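Local structure of putative acetyltransferase Ta0821 (Thermoplasma acidophilum DSM 1728, 3C26) at residues N25-G30 and S126-S131; S61-R66 and I110-G115; E144-Y149 and F218-D223. The protein is a putative GNAT-family acetyltransferase that probably transfers an acyl group from acyl-coenzyme A to an acceptor. All coordinates share one frame; numbering follows the deposited sequence. Where two conformers were deposited one is given.

Contacts 1 and 2 both fall within the acetyltransferase (GNAT) part of the chain, and contact 2 is nested inside the long loop that contact 1 closes; their centres are 22 Å apart and their nearest atoms about 11 Å. Contact 3 opens later, on strand 141-153, which follows the helix 129-138 begun in contact 1, and it joins that strand to the C-terminal part of the chain. Nearest atoms of contacts 1 and 3 are about 5 Å apart without touching, although the centres are 24 Å apart. Contacts 2 and 3 lie on opposite sides of the chain's centre, 30 Å apart between centres. Contact 1 also faces the second subunit.

Contact 1: N25-G30 and S126-S131; sequences NTWKVG and SWNEPS. With EDO (1,2-ethanediol), chain H; EDO (1,2-ethanediol), chain I.
Asn128 OD1 is gripped from two directions, by the indole of Trp27 across the contact and by the start of its own helix. The Trp27 NE1 to Asn128 OD1 bond measures 2.9 Å and is moderately bent, with an N-H...O angle of 148°. The oxygen lies in the indole plane at the ring's edge, whereas the donor stands tilted by 35° from the carbonyl plane of the amide. Ser131 N gives Asn128 OD1 a weak capping bond at 3.5 Å, in keeping with the N-cap position of Asn128 before helix 129-138. Its CG lies anti to the backbone N (chi1 -168°), which swings the amide toward both donors.

Pro130, in the first turn of that helix, covers one face of the Trp27 indole. Its CG sits 3.8 Å from the centroid of the five-membered ring, a CH-pi contact, while Pro130 CD reaches Trp27 CZ2 at 3.7 Å. Where the indole's benzo end meets Trp127, Trp27 CZ2 comes to the edge of the second indole, 4.0 Å from Trp127 CZ3. Tyr36 meets both tryptophans edge-to-face, and Tyr32 and Leu35 of the second subunit also pack on Trp27.

Two waters bridge the polar side chains beside the indole: water 1 accepts from Asn128 ND2 at 3.0 Å and bonds to Thr26 OG1. The other bonds to Thr26 OG1 at 2.7 Å and, weakly, to Ser131 OG. Glu129 turns its carboxylate away from Trp27 and pairs with Lys38 of the second subunit; its weak bond to an ethanediol is probably incidental. A buried indole N-H is thus satisfied, and the loop 25-30 is tied to the N-terminal end of helix 129-138 by the same amide oxygen that weakly caps it.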
loop_
_atom_site.group_PDB
_atom_site.type_symbol
_atom_site.label_atom_id
_atom_site.label_comp_id
_atom_site.label_asym_id
_atom_site.label_seq_id
_atom_site.Cartn_x
_atom_site.Cartn_y
_atom_site.Cartn_z
ATOM N N ASN A 25 1.944 -15.517 5.043
ATOM C CA ASN A 25 0.580 -15.318 4.493
ATOM C C ASN A 25 -0.367 -16.254 5.213
ATOM O O ASN A 25 -0.467 -17.431 4.930
ATOM C CB ASN A 25 0.581 -15.553 2.966
ATOM C CG ASN A 25 -0.723 -15.137 2.258
ATOM O OD1 ASN A 25 -1.778 -15.048 2.851
ATOM N ND2 ASN A 25 -0.622 -14.900 0.958
ATOM N N THR A 26 -1.074 -15.689 6.174
ATOM C CA THR A 26 -1.966 -16.453 7.031
ATOM C C THR A 26 -3.436 -16.152 6.726
ATOM O O THR A 26 -4.343 -16.607 7.419
ATOM C CB THR A 26 -1.767 -16.076 8.490
ATOM O OG1 THR A 26 -2.042 -14.684 8.618
ATOM C CG2 THR A 26 -0.338 -16.397 8.959
ATOM N N TRP A 27 -3.635 -15.405 5.663
ATOM C CA TRP A 27 -4.968 -14.955 5.258
ATOM C C TRP A 27 -5.808 -16.046 4.573
ATOM O O TRP A 27 -5.288 -17.034 4.050
ATOM C CB TRP A 27 -4.846 -13.725 4.333
ATOM C CG TRP A 27 -4.309 -12.483 4.992
ATOM C CD1 TRP A 27 -3.646 -12.396 6.188
ATOM C CD2 TRP A 27 -4.291 -11.162 4.428
ATOM N NE1 TRP A 27 -3.272 -11.075 6.439
ATOM C CE2 TRP A 27 -3.636 -10.312 5.356
ATOM C CE3 TRP A 27 -4.774 -10.610 3.233
ATOM C CZ2 TRP A 27 -3.483 -8.953 5.136
ATOM C CZ3 TRP A 27 -4.613 -9.226 3.024
ATOM C CH2 TRP A 27 -3.975 -8.437 3.959
ATOM N N LYS A 28 -7.126 -15.821 4.633
ATOM C CA LYS A 28 -8.160 -16.660 3.970
ATOM C C LYS A 28 -7.819 -16.864 2.513
ATOM O O LYS A 28 -7.600 -15.903 1.769
ATOM C CB LYS A 28 -9.563 -15.998 4.045
ATOM N N VAL A 29 -7.804 -18.129 2.100
ATOM C CA VAL A 29 -7.440 -18.492 0.721
ATOM C C VAL A 29 -8.478 -17.915 -0.246
ATOM O O VAL A 29 -9.657 -17.981 0.009
ATOM C CB VAL A 29 -7.247 -20.050 0.532
ATOM C CG1 VAL A 29 -7.076 -20.406 -0.951
ATOM C CG2 VAL A 29 -6.032 -20.565 1.356
ATOM N N GLY A 30 -8.002 -17.343 -1.353
ATOM C CA GLY A 30 -8.860 -16.645 -2.342
ATOM C C GLY A 30 -8.269 -15.301 -2.753
ATOM O O GLY A 30 -7.055 -15.167 -2.932
ATOM N N SER A 126 1.393 -2.175 8.872
ATOM C CA SER A 126 0.189 -1.328 9.046
ATOM C C SER A 126 -1.000 -1.832 8.201
ATOM O O SER A 126 -2.155 -1.573 8.518
ATOM C CB SER A 126 0.484 0.107 8.616
ATOM O OG SER A 126 0.962 0.152 7.264
ATOM N N TRP A 127 -0.713 -2.552 7.122
ATOM C CA TRP A 127 -1.794 -3.097 6.232
ATOM C C TRP A 127 -2.256 -4.504 6.623
ATOM O O TRP A 127 -3.200 -5.063 6.055
ATOM C CB TRP A 127 -1.320 -3.138 4.771
ATOM C CG TRP A 127 0.037 -3.802 4.555
ATOM C CD1 TRP A 127 1.222 -3.147 4.305
ATOM C CD2 TRP A 127 0.341 -5.192 4.496
ATOM N NE1 TRP A 127 2.230 -4.038 4.160
ATOM C CE2 TRP A 127 1.726 -5.305 4.242
ATOM C CE3 TRP A 127 -0.415 -6.367 4.656
ATOM C CZ2 TRP A 127 2.381 -6.546 4.143
ATOM C CZ3 TRP A 127 0.235 -7.611 4.533
ATOM C CH2 TRP A 127 1.613 -7.686 4.287
ATOM N N ASN A 128 -1.562 -5.107 7.588
ATOM C CA ASN A 128 -1.833 -6.506 7.944
ATOM C C ASN A 128 -2.903 -6.576 9.011
ATOM O O ASN A 128 -2.660 -6.875 10.165
ATOM C CB ASN A 128 -0.569 -7.257 8.341
ATOM C CG ASN A 128 -0.801 -8.736 8.424
ATOM O OD1 ASN A 128 -1.928 -9.186 8.246
ATOM N ND2 ASN A 128 0.271 -9.522 8.640
ATOM N N GLU A 129 -4.111 -6.291 8.555
ATOM C CA GLU A 129 -5.236 -6.117 9.423
ATOM C C GLU A 129 -5.537 -7.345 10.285
ATOM O O GLU A 129 -5.825 -7.189 11.456
ATOM C CB GLU A 129 -6.476 -5.694 8.648
ATOM C CG GLU A 129 -7.564 -5.155 9.526
ATOM C CD GLU A 129 -7.243 -3.781 10.166
ATOM O OE1 GLU A 129 -6.327 -3.077 9.735
ATOM O OE2 GLU A 129 -7.952 -3.413 11.122
ATOM N N PRO A 130 -5.532 -8.569 9.695
ATOM C CA PRO A 130 -5.786 -9.764 10.514
ATOM C C PRO A 130 -4.737 -9.933 11.628
ATOM O O PRO A 130 -5.056 -10.283 12.750
ATOM C CB PRO A 130 -5.682 -10.889 9.483
ATOM C CG PRO A 130 -6.169 -10.248 8.226
ATOM C CD PRO A 130 -5.536 -8.895 8.252
ATOM N N SER A 131 -3.487 -9.681 11.313
ATOM C CA SER A 131 -2.441 -9.785 12.329
ATOM C C SER A 131 -2.557 -8.677 13.368
ATOM O O SER A 131 -2.346 -8.915 14.535
ATOM C CB SER A 131 -1.060 -9.784 11.701
ATOM O OG SER A 131 -0.937 -10.897 10.828
HETATM C C1 EDO H . -2.147 1.071 3.870
HETATM O O1 EDO H . -1.057 0.505 3.124
HETATM C C2 EDO H . -2.162 0.490 5.270
HETATM O O2 EDO H . -1.037 1.085 5.877
HETATM C C1 EDO I . -5.463 -2.164 14.492
HETATM O O1 EDO I . -6.218 -3.025 13.621
HETATM C C2 EDO I . -6.251 -1.846 15.748
HETATM O O2 EDO I . -6.521 -3.071 16.419
HETATM O O HOH W 1 0.374 -12.542 8.391
HETATM O O HOH W 2 -3.161 -13.396 10.771
#

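Contact 2: S61-R66 and I110-G115; sequences SVYVLR and IQFLRG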
loop_
_atom_site.group_PDB
_atom_site.type_symbol
_atom_site.label_atom_id
_atom_site.label_comp_id
_atom_site.label_asym_id
_atom_site.label_seq_id
_atom_site.Cartn_x
_atom_site.Cartn_y
_atom_site.Cartn_z
ATOM N N SER A 61 15.918 -21.021 18.628
ATOM C CA SER A 61 15.062 -19.885 18.968
ATOM C C SER A 61 13.736 -19.983 18.268
ATOM O O SER A 61 12.863 -19.114 18.416
ATOM C CB SER A 61 15.752 -18.548 18.653
ATOM O OG SER A 61 16.083 -18.469 17.296
ATOM N N VAL A 62 13.579 -21.061 17.510
ATOM C CA VAL A 62 12.325 -21.281 16.775
ATOM C C VAL A 62 11.481 -22.380 17.443
ATOM O O VAL A 62 11.937 -23.438 17.801
ATOM C CB VAL A 62 12.528 -21.544 15.276
ATOM C CG1 VAL A 62 11.194 -21.726 14.599
ATOM C CG2 VAL A 62 13.281 -20.408 14.634
ATOM N N TYR A 63 10.235 -22.033 17.687
ATOM C CA TYR A 63 9.259 -22.958 18.264
ATOM C C TYR A 63 8.191 -23.222 17.227
ATOM O O TYR A 63 7.920 -22.393 16.337
ATOM C CB TYR A 63 8.674 -22.401 19.568
ATOM C CG TYR A 63 9.656 -22.555 20.705
ATOM C CD1 TYR A 63 10.760 -21.724 20.814
ATOM C CD2 TYR A 63 9.507 -23.549 21.632
ATOM C CE1 TYR A 63 11.693 -21.910 21.820
ATOM C CE2 TYR A 63 10.429 -23.735 22.628
ATOM C CZ TYR A 63 11.505 -22.919 22.723
ATOM O OH TYR A 63 12.403 -23.138 23.744
ATOM N N VAL A 64 7.605 -24.399 17.344
ATOM C CA VAL A 64 6.608 -24.860 16.391
ATOM C C VAL A 64 5.397 -25.472 17.034
ATOM O O VAL A 64 5.414 -25.898 18.195
ATOM C CB VAL A 64 7.197 -25.890 15.368
ATOM C CG1 VAL A 64 8.343 -25.232 14.544
ATOM C CG2 VAL A 64 7.663 -27.193 16.062
ATOM N N LEU A 65 4.316 -25.418 16.269
ATOM C CA LEU A 65 3.138 -26.222 16.519
ATOM C C LEU A 65 3.309 -27.469 15.678
ATOM O O LEU A 65 3.689 -27.392 14.501
ATOM C CB LEU A 65 1.831 -25.497 16.182
ATOM C CG LEU A 65 1.323 -24.468 17.184
ATOM C CD1 LEU A 65 -0.039 -23.973 16.699
ATOM C CD2 LEU A 65 1.200 -25.047 18.499
ATOM N N ARG A 66 3.062 -28.620 16.296
ATOM C CA ARG A 66 3.183 -29.905 15.609
ATOM C C ARG A 66 1.883 -30.671 15.600
ATOM O O ARG A 66 1.149 -30.689 16.579
ATOM C CB ARG A 66 4.193 -30.840 16.294
ATOM C CG ARG A 66 5.596 -30.319 16.384
ATOM C CD ARG A 66 6.523 -31.459 16.805
ATOM N NE ARG A 66 7.821 -30.901 17.092
ATOM C CZ ARG A 66 8.761 -30.725 16.186
ATOM N NH1 ARG A 66 8.552 -31.122 14.954
ATOM N NH2 ARG A 66 9.908 -30.169 16.525
ATOM N N ILE A 110 2.599 -16.920 24.696
ATOM C CA ILE A 110 2.403 -16.011 25.851
ATOM C C ILE A 110 2.530 -16.786 27.140
ATOM O O ILE A 110 3.147 -16.334 28.107
ATOM C CB ILE A 110 1.053 -15.245 25.777
ATOM C CG1 ILE A 110 1.127 -14.246 24.600
ATOM C CG2 ILE A 110 0.733 -14.526 27.114
ATOM C CD1 ILE A 110 -0.203 -13.844 24.037
ATOM N N GLN A 111 1.987 -17.987 27.122
ATOM C CA GLN A 111 1.987 -18.867 28.294
ATOM C C GLN A 111 3.400 -19.331 28.609
ATOM O O GLN A 111 3.852 -19.277 29.746
ATOM C CB GLN A 111 1.046 -20.059 28.113
ATOM C CG GLN A 111 1.253 -21.111 29.190
ATOM C CD GLN A 111 -0.042 -21.730 29.711
ATOM O OE1 GLN A 111 -1.127 -21.448 29.208
ATOM N NE2 GLN A 111 0.069 -22.552 30.745
ATOM N N PHE A 112 4.071 -19.778 27.562
ATOM C CA PHE A 112 5.461 -20.222 27.619
ATOM C C PHE A 112 6.444 -19.173 28.149
ATOM O O PHE A 112 7.450 -19.531 28.774
ATOM C CB PHE A 112 5.909 -20.635 26.215
ATOM C CG PHE A 112 7.335 -21.122 26.129
ATOM C CD1 PHE A 112 7.681 -22.341 26.648
ATOM C CD2 PHE A 112 8.301 -20.392 25.441
ATOM C CE1 PHE A 112 8.981 -22.823 26.545
ATOM C CE2 PHE A 112 9.589 -20.849 25.361
ATOM C CZ PHE A 112 9.933 -22.069 25.915
ATOM N N LEU A 113 6.145 -17.889 27.951
ATOM C CA LEU A 113 7.075 -16.795 28.337
ATOM C C LEU A 113 6.660 -16.107 29.635
ATOM O O LEU A 113 7.379 -15.292 30.172
ATOM C CB LEU A 113 7.257 -15.775 27.217
ATOM C CG LEU A 113 7.988 -16.283 25.973
ATOM C CD1 LEU A 113 8.052 -15.181 24.960
ATOM C CD2 LEU A 113 9.362 -16.788 26.325
ATOM N N ARG A 114 5.523 -16.523 30.171
ATOM C CA ARG A 114 5.013 -15.981 31.430
ATOM C C ARG A 114 6.042 -16.280 32.515
ATOM O O ARG A 114 6.382 -17.430 32.755
ATOM C CB ARG A 114 3.647 -16.609 31.817
ATOM C CG ARG A 114 2.874 -15.854 32.967
ATOM C CD ARG A 114 1.481 -16.462 33.317
ATOM N NE ARG A 114 0.806 -17.040 32.122
ATOM C CZ ARG A 114 0.054 -16.339 31.268
ATOM N NH1 ARG A 114 -0.117 -15.049 31.469
ATOM N NH2 ARG A 114 -0.511 -16.911 30.205
ATOM N N GLY A 115 6.557 -15.228 33.137
ATOM C CA GLY A 115 7.499 -15.361 34.251
ATOM C C GLY A 115 8.952 -15.296 33.845
ATOM O O GLY A 115 9.852 -15.216 34.692
#
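One face of the Tyr63 ring is covered by Phe112, whose CE2 lies 3.8 Å above the ring plane and offset toward the rim. The two residues join strand 62-67 to helix 101-113 in the acetyltransferase (GNAT) domain, near the end of the helix and close to the protein surface. The rings meet obliquely, their planes 48° apart and their centroids 4.8 Å apart, and the side chains carrying them cross at about a right angle.

Only the outer part of each ring takes part. On the tyrosine these are CE2, CZ and the hydroxyl; on the phenylalanine, CE2 and CZ. Carbon meets carbon at 3.7 Å between Tyr63 CZ and Phe112 CZ. Both side chains leave their backbones toward the other segment, and Phe112 has CG anti to the backbone N (chi1 -180°), which carries its ring out from the helix toward the strand. The two long side chains thereby span a backbone separation of 10.5 Å between Tyr63 CA and Phe112 CA.

Met77 of strand 70-79 touches both aromatic side chains, and Phe8 meets the Tyr63 ring with its plane turned by about 20°. Lys116 makes a cation-pi contact with Phe112 and also bonds to the carbonyl oxygen of that residue. Were Tyr63 replaced, with an alanine here the ring and hydroxyl are gone, and Phe112 would probably lose the aromatic face it packs on, opening a gap between strand 62-67 and the helix end. The closest approach of the pair is between Tyr63 OH and Phe112 CZ, 3.5 Å.

Contact 3: E144-Y149 and F218-D223; sequences EEYPIY and FVNDSD. With EDO (1,2-ethanediol), chain F.
Tyr146 OH donates a 2.7 Å hydrogen bond to Asn220 OD1, the hydrogen bond that crosses between residues 144-149 and 218-223. The donor lies in the carbonyl plane of the amide, with a C=O...O angle of 157°. Ring and amide are turned almost perpendicular, their planes 82° apart, and the oxygen sits at the edge of the tyrosine ring near its plane. Alongside the hydroxyl, Tyr146 CE2 passes 3.8 Å from Val219 O, the backbone carbonyl preceding Asn220.

Torsions bring the two groups together. The Tyr146 side chain leaves its strand toward 218-223 and extends the ring across. Asn220 does not start out toward the tyrosine, but with CG anti to the carbonyl carbon (chi1 -70°) its amide end comes nearer.

Further out, Phe176 N also donates to Asn220 OD1, so this buried oxygen accepts two bonds, and the ring of Phe176 meets Tyr146 edge-to-face. The backbone oxygen of Asn220 bonds to Arg244, which pairs with Glu144 as well. Glu144 OE1 in turn accepts from Glu145 N at 2.9 Å, using its anti lone pair, and fastens the side chain back against its own strand.

Strand 237-243 lies between the two strands joined here, and the Tyr146 side chain reaches past it to a partner two strands away. Opposite Phe205 of the neighbouring strand 204-211 the chain fits two residues, Asn220 and Asp221, the geometry of a classic beta bulge.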
loop_
_atom_site.group_PDB
_atom_site.type_symbol
_atom_site.label_atom_id
_atom_site.label_comp_id
_atom_site.label_asym_id
_atom_site.label_seq_id
_atom_site.Cartn_x
_atom_site.Cartn_y
_atom_site.Cartn_z
ATOM N N GLU A 144 5.033 2.016 18.817
ATOM C CA GLU A 144 5.804 2.799 17.856
ATOM C C GLU A 144 5.446 2.469 16.408
ATOM O O GLU A 144 4.814 1.448 16.113
ATOM C CB GLU A 144 7.322 2.660 18.155
ATOM C CG GLU A 144 8.321 3.617 17.390
ATOM C CD GLU A 144 8.005 5.105 17.456
ATOM O OE1 GLU A 144 7.141 5.626 16.698
ATOM O OE2 GLU A 144 8.611 5.780 18.313
ATOM N N GLU A 145 5.894 3.324 15.495
ATOM C CA GLU A 145 5.608 3.089 14.085
ATOM C C GLU A 145 6.701 3.666 13.197
ATOM O O GLU A 145 7.206 4.764 13.460
ATOM C CB GLU A 145 4.217 3.702 13.793
ATOM C CG GLU A 145 3.968 4.172 12.434
ATOM C CD GLU A 145 2.495 4.438 12.187
ATOM O OE1 GLU A 145 1.881 5.312 12.848
ATOM O OE2 GLU A 145 1.948 3.759 11.331
ATOM N N TYR A 146 7.068 2.897 12.163
ATOM C CA TYR A 146 8.124 3.255 11.191
ATOM C C TYR A 146 7.614 3.251 9.754
ATOM O O TYR A 146 7.651 2.214 9.078
ATOM C CB TYR A 146 9.338 2.297 11.253
ATOM C CG TYR A 146 10.193 2.472 12.473
ATOM C CD1 TYR A 146 9.704 2.150 13.735
ATOM C CD2 TYR A 146 11.488 2.960 12.381
ATOM C CE1 TYR A 146 10.476 2.339 14.882
ATOM C CE2 TYR A 146 12.282 3.142 13.525
ATOM C CZ TYR A 146 11.765 2.827 14.762
ATOM O OH TYR A 146 12.535 2.988 15.870
ATOM N N PRO A 147 7.141 4.412 9.266
ATOM C CA PRO A 147 6.748 4.521 7.873
ATOM C C PRO A 147 7.860 4.030 6.956
ATOM O O PRO A 147 9.030 4.200 7.255
ATOM C CB PRO A 147 6.519 6.020 7.690
ATOM C CG PRO A 147 6.205 6.520 8.947
ATOM C CD PRO A 147 6.892 5.667 9.989
ATOM N N ILE A 148 7.463 3.397 5.856
ATOM C CA ILE A 148 8.388 2.723 4.921
ATOM C C ILE A 148 8.536 3.450 3.587
ATOM O O ILE A 148 7.562 3.742 2.946
ATOM C CB ILE A 148 7.867 1.331 4.602
ATOM C CG1 ILE A 148 7.779 0.444 5.868
ATOM C CG2 ILE A 148 8.775 0.661 3.556
ATOM C CD1 ILE A 148 7.025 -0.910 5.660
ATOM N N TYR A 149 9.767 3.720 3.188
ATOM C CA TYR A 149 10.105 4.442 1.945
ATOM C C TYR A 149 11.020 3.598 1.137
ATOM O O TYR A 149 12.121 3.293 1.572
ATOM C CB TYR A 149 10.821 5.769 2.256
ATOM C CG TYR A 149 10.054 6.610 3.224
ATOM C CD1 TYR A 149 10.108 6.351 4.588
ATOM C CD2 TYR A 149 9.195 7.622 2.770
ATOM C CE1 TYR A 149 9.354 7.103 5.500
ATOM C CE2 TYR A 149 8.451 8.347 3.649
ATOM C CZ TYR A 149 8.552 8.100 5.028
ATOM O OH TYR A 149 7.783 8.837 5.911
ATOM N N PHE A 218 17.157 1.444 9.025
ATOM C CA PHE A 218 16.206 1.831 10.043
ATOM C C PHE A 218 16.638 3.140 10.695
ATOM O O PHE A 218 17.601 3.209 11.464
ATOM C CB PHE A 218 16.092 0.764 11.111
ATOM C CG PHE A 218 15.357 -0.420 10.688
ATOM C CD1 PHE A 218 15.914 -1.326 9.800
ATOM C CD2 PHE A 218 14.054 -0.623 11.127
ATOM C CE1 PHE A 218 15.209 -2.438 9.406
ATOM C CE2 PHE A 218 13.335 -1.768 10.741
ATOM C CZ PHE A 218 13.900 -2.648 9.874
ATOM N N VAL A 219 15.895 4.187 10.404
ATOM C CA VAL A 219 16.248 5.515 10.896
ATOM C C VAL A 219 15.535 5.742 12.195
ATOM O O VAL A 219 14.361 6.091 12.236
ATOM C CB VAL A 219 15.917 6.589 9.892
ATOM C CG1 VAL A 219 16.443 7.989 10.362
ATOM C CG2 VAL A 219 16.537 6.201 8.573
ATOM N N ASN A 220 16.295 5.529 13.255
ATOM C CA ASN A 220 15.826 5.673 14.646
ATOM C C ASN A 220 15.851 7.105 15.172
ATOM O O ASN A 220 15.128 7.458 16.102
ATOM C CB ASN A 220 16.659 4.780 15.555
ATOM C CG ASN A 220 16.366 3.288 15.340
ATOM O OD1 ASN A 220 15.226 2.866 15.480
ATOM N ND2 ASN A 220 17.387 2.506 14.985
ATOM N N ASP A 221 16.739 7.893 14.588
ATOM C CA ASP A 221 16.919 9.303 14.923
ATOM C C ASP A 221 17.783 10.000 13.881
ATOM O O ASP A 221 18.654 9.410 13.234
ATOM C CB ASP A 221 17.526 9.514 16.327
ATOM C CG ASP A 221 17.205 10.924 16.905
ATOM O OD1 ASP A 221 16.622 11.775 16.160
ATOM O OD2 ASP A 221 17.490 11.132 18.109
ATOM N N SER A 222 17.478 11.268 13.696
ATOM C CA SER A 222 18.249 12.111 12.779
ATOM C C SER A 222 17.879 13.571 12.965
ATOM O O SER A 222 16.721 13.861 13.215
ATOM C CB SER A 222 18.008 11.728 11.317
ATOM O OG SER A 222 18.702 12.658 10.497
ATOM N N ASP A 223 18.843 14.476 12.851
ATOM C CA ASP A 223 18.504 15.890 12.941
ATOM C C ASP A 223 17.987 16.348 11.607
ATOM O O ASP A 223 17.366 17.384 11.524
ATOM C CB ASP A 223 19.691 16.765 13.386
HETATM C C1 EDO F . 1.886 6.501 8.096
HETATM O O1 EDO F . 2.357 6.160 9.416
HETATM C C2 EDO F . 1.921 5.317 7.123
HETATM O O2 EDO F . 0.676 4.605 7.134
#